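Local structure of acidocalcisomal pyrophosphatase (Trypanosoma brucei brucei, 5C5V) at residues F201-E206 with E325-W330. The protein probably hydrolyses inorganic pyrophosphate to phosphate with magnesium ions, as a soluble PPase-family enzyme that also carries an EF-hand domain. Residues are numbered along the deposited sequence; the frame is centred on the assembly and turned at random.
Sequences FPQTWE and ESHNMW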
loop_
_atom_site.group_PDB
_atom_site.type_symbol
_atom_site.label_atom_id
_atom_site.label_comp_id
_atom_site.label_asym_id
_atom_site.label_seq_id
_atom_site.Cartn_x
_atom_site.Cartn_y
_atom_site.Cartn_z
ATOM N N PHE A 201 5.184 -22.916 12.630
ATOM C CA PHE A 201 5.401 -23.482 11.314
ATOM C C PHE A 201 5.164 -24.984 11.377
ATOM O O PHE A 201 5.762 -25.672 12.212
ATOM C CB PHE A 201 6.827 -23.188 10.807
ATOM C CG PHE A 201 7.067 -21.739 10.453
ATOM C CD1 PHE A 201 6.435 -21.161 9.360
ATOM C CD2 PHE A 201 7.918 -20.956 11.210
ATOM C CE1 PHE A 201 6.653 -19.833 9.028
ATOM C CE2 PHE A 201 8.139 -19.617 10.880
ATOM C CZ PHE A 201 7.505 -19.064 9.782
ATOM N N PRO A 202 4.322 -25.505 10.480
ATOM C CA PRO A 202 4.132 -26.958 10.433
ATOM C C PRO A 202 5.415 -27.671 10.006
ATOM O O PRO A 202 6.280 -27.025 9.414
ATOM C CB PRO A 202 3.022 -27.135 9.386
ATOM C CG PRO A 202 3.159 -25.939 8.502
ATOM C CD PRO A 202 3.559 -24.810 9.429
ATOM N N GLN A 203 5.534 -28.963 10.323
ATOM C CA GLN A 203 6.655 -29.798 9.868
ATOM C C GLN A 203 8.000 -29.257 10.356
ATOM O O GLN A 203 9.014 -29.353 9.661
ATOM C CB GLN A 203 6.647 -29.927 8.341
ATOM C CG GLN A 203 5.304 -30.409 7.790
ATOM C CD GLN A 203 5.306 -30.673 6.281
ATOM O OE1 GLN A 203 6.033 -30.031 5.510
ATOM N NE2 GLN A 203 4.490 -31.635 5.860
ATOM N N THR A 204 7.983 -28.673 11.553
ATOM C CA THR A 204 9.207 -28.310 12.262
ATOM C C THR A 204 9.121 -28.803 13.694
ATOM O O THR A 204 8.030 -29.037 14.220
ATOM C CB THR A 204 9.454 -26.786 12.292
ATOM O OG1 THR A 204 8.387 -26.157 13.012
ATOM C CG2 THR A 204 9.529 -26.211 10.889
ATOM N N TRP A 205 10.270 -28.905 14.342
ATOM C CA TRP A 205 10.316 -29.334 15.723
ATOM C C TRP A 205 11.601 -28.836 16.394
ATOM O O TRP A 205 12.712 -29.055 15.884
ATOM C CB TRP A 205 10.204 -30.865 15.798
ATOM C CG TRP A 205 10.286 -31.453 17.179
ATOM C CD1 TRP A 205 9.511 -31.143 18.263
ATOM C CD2 TRP A 205 11.190 -32.478 17.612
ATOM N NE1 TRP A 205 9.890 -31.899 19.346
ATOM C CE2 TRP A 205 10.918 -32.728 18.971
ATOM C CE3 TRP A 205 12.216 -33.192 16.987
ATOM C CZ2 TRP A 205 11.633 -33.676 19.714
ATOM C CZ3 TRP A 205 12.919 -34.135 17.727
ATOM C CH2 TRP A 205 12.625 -34.365 19.071
ATOM N N GLU A 206 11.450 -28.154 17.527
ATOM C CA GLU A 206 12.608 -27.743 18.318
ATOM C C GLU A 206 13.102 -28.950 19.111
ATOM O O GLU A 206 12.712 -29.164 20.262
ATOM C CB GLU A 206 12.258 -26.581 19.251
ATOM C CG GLU A 206 11.752 -25.339 18.529
ATOM C CD GLU A 206 12.872 -24.453 18.002
ATOM O OE1 GLU A 206 13.979 -24.963 17.736
ATOM O OE2 GLU A 206 12.648 -23.229 17.855
ATOM N N GLU A 325 16.652 -26.556 9.181
ATOM C CA GLU A 325 17.194 -27.516 10.126
ATOM C C GLU A 325 16.107 -28.090 11.041
ATOM O O GLU A 325 16.140 -29.270 11.360
ATOM C CB GLU A 325 18.310 -26.875 10.944
ATOM C CG GLU A 325 19.523 -26.524 10.101
ATOM C CD GLU A 325 20.601 -25.792 10.884
ATOM O OE1 GLU A 325 20.428 -25.556 12.112
ATOM O OE2 GLU A 325 21.613 -25.411 10.256
ATOM N N SER A 326 15.125 -27.287 11.436
ATOM C CA SER A 326 14.046 -27.846 12.249
ATOM C C SER A 326 13.110 -28.732 11.416
ATOM O O SER A 326 12.349 -29.520 11.964
ATOM C CB SER A 326 13.232 -26.748 12.934
ATOM O OG SER A 326 12.418 -26.082 11.988
ATOM N N HIS A 327 13.139 -28.555 10.099
ATOM C CA HIS A 327 12.394 -29.404 9.179
ATOM C C HIS A 327 13.047 -30.782 9.153
ATOM O O HIS A 327 12.372 -31.806 9.181
ATOM C CB HIS A 327 12.376 -28.778 7.783
ATOM C CG HIS A 327 11.350 -29.354 6.857
ATOM N ND1 HIS A 327 10.038 -29.555 7.231
ATOM C CD2 HIS A 327 11.425 -29.706 5.552
ATOM C CE1 HIS A 327 9.356 -30.035 6.206
ATOM N NE2 HIS A 327 10.174 -30.136 5.173
ATOM N N ASN A 328 14.376 -30.788 9.122
ATOM C CA ASN A 328 15.146 -32.022 9.205
ATOM C C ASN A 328 14.868 -32.764 10.499
ATOM O O ASN A 328 14.668 -33.981 10.494
ATOM C CB ASN A 328 16.638 -31.731 9.094
ATOM C CG ASN A 328 17.022 -31.247 7.732
ATOM O OD1 ASN A 328 16.346 -31.546 6.759
ATOM N ND2 ASN A 328 18.100 -30.498 7.643
ATOM N N MET A 329 14.860 -32.021 11.601
ATOM C CA MET A 329 14.584 -32.585 12.918
ATOM C C MET A 329 13.178 -33.177 12.941
ATOM O O MET A 329 12.950 -34.239 13.528
ATOM C CB MET A 329 14.718 -31.520 14.016
ATOM C CG MET A 329 16.102 -30.906 14.179
ATOM S SD MET A 329 16.070 -29.339 15.128
ATOM C CE MET A 329 17.764 -28.816 14.913
ATOM N N TRP A 330 12.242 -32.471 12.307
ATOM C CA TRP A 330 10.872 -32.955 12.196
ATOM C C TRP A 330 10.822 -34.233 11.343
ATOM O O TRP A 330 10.064 -35.134 11.644
ATOM C CB TRP A 330 9.943 -31.883 11.609
ATOM C CG TRP A 330 8.585 -32.438 11.204
ATOM C CD1 TRP A 330 7.500 -32.636 12.011
ATOM C CD2 TRP A 330 8.196 -32.890 9.901
ATOM N NE1 TRP A 330 6.459 -33.174 11.289
ATOM C CE2 TRP A 330 6.857 -33.337 9.991
ATOM C CE3 TRP A 330 8.838 -32.940 8.663
ATOM C CZ2 TRP A 330 6.151 -33.824 8.889
ATOM C CZ3 TRP A 330 8.127 -33.437 7.567
ATOM C CH2 TRP A 330 6.802 -33.866 7.693
#
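The loop that leaves strand 197-200 of the pyrophosphatase sheet crosses helix 316-336, with Gln203 laid between His327 and Trp330, three residues, just under one turn, apart on the helix. The carbonyl of Gln203 takes a short, nearly straight hydrogen bond from His327 ND1 (ND1 to O 2.6 Å, 170° at the hydrogen). The donor lies in the carbonyl plane and the acceptor close to the imidazole plane, a geometry that fixes the rotation of the ring and places the proton on ND1. CA of Gln203 sits squarely over the pyrrole ring of Trp330 in a CH-pi contact, 3.4 Å from the centroid. With its CG anti to the carbonyl carbon (chi1 -53°), the Gln203 side chain continues across the indole, CG lying 3.7 Å from Trp330 CZ2, while its amide is held by His130 O and the backbone N of Leu134. Trp330 NE1 in turn bonds His130 ND1.

One residue on, Thr204 presses CB and CG2 against Ser326 OG, each 3.1 Å away. Thr204 OG1 bonds Phe201 O within the loop and Val223 N beyond it, and Ser326 OG is tied to Ile323 O in its own helix. Ser326 O has two partners on opposite faces of its carbonyl plane: the helical Trp330 N and the loop's Trp205 N, the latter at 3.2 Å and bent to 137°. Trp205 then sets its CE3 4.2 Å from Met329 CB and directs NE1 to Asn220 OD1; the side chains of Trp205 and of the magnesium ligand Asp221 are about 6 Å apart. With the Thr204 side chain about 9 Å from a bound magnesium ion, the last long helix packs against the loop that leaves a barrel strand, as in the OB-like beta-barrel fold of family I soluble pyrophosphatases.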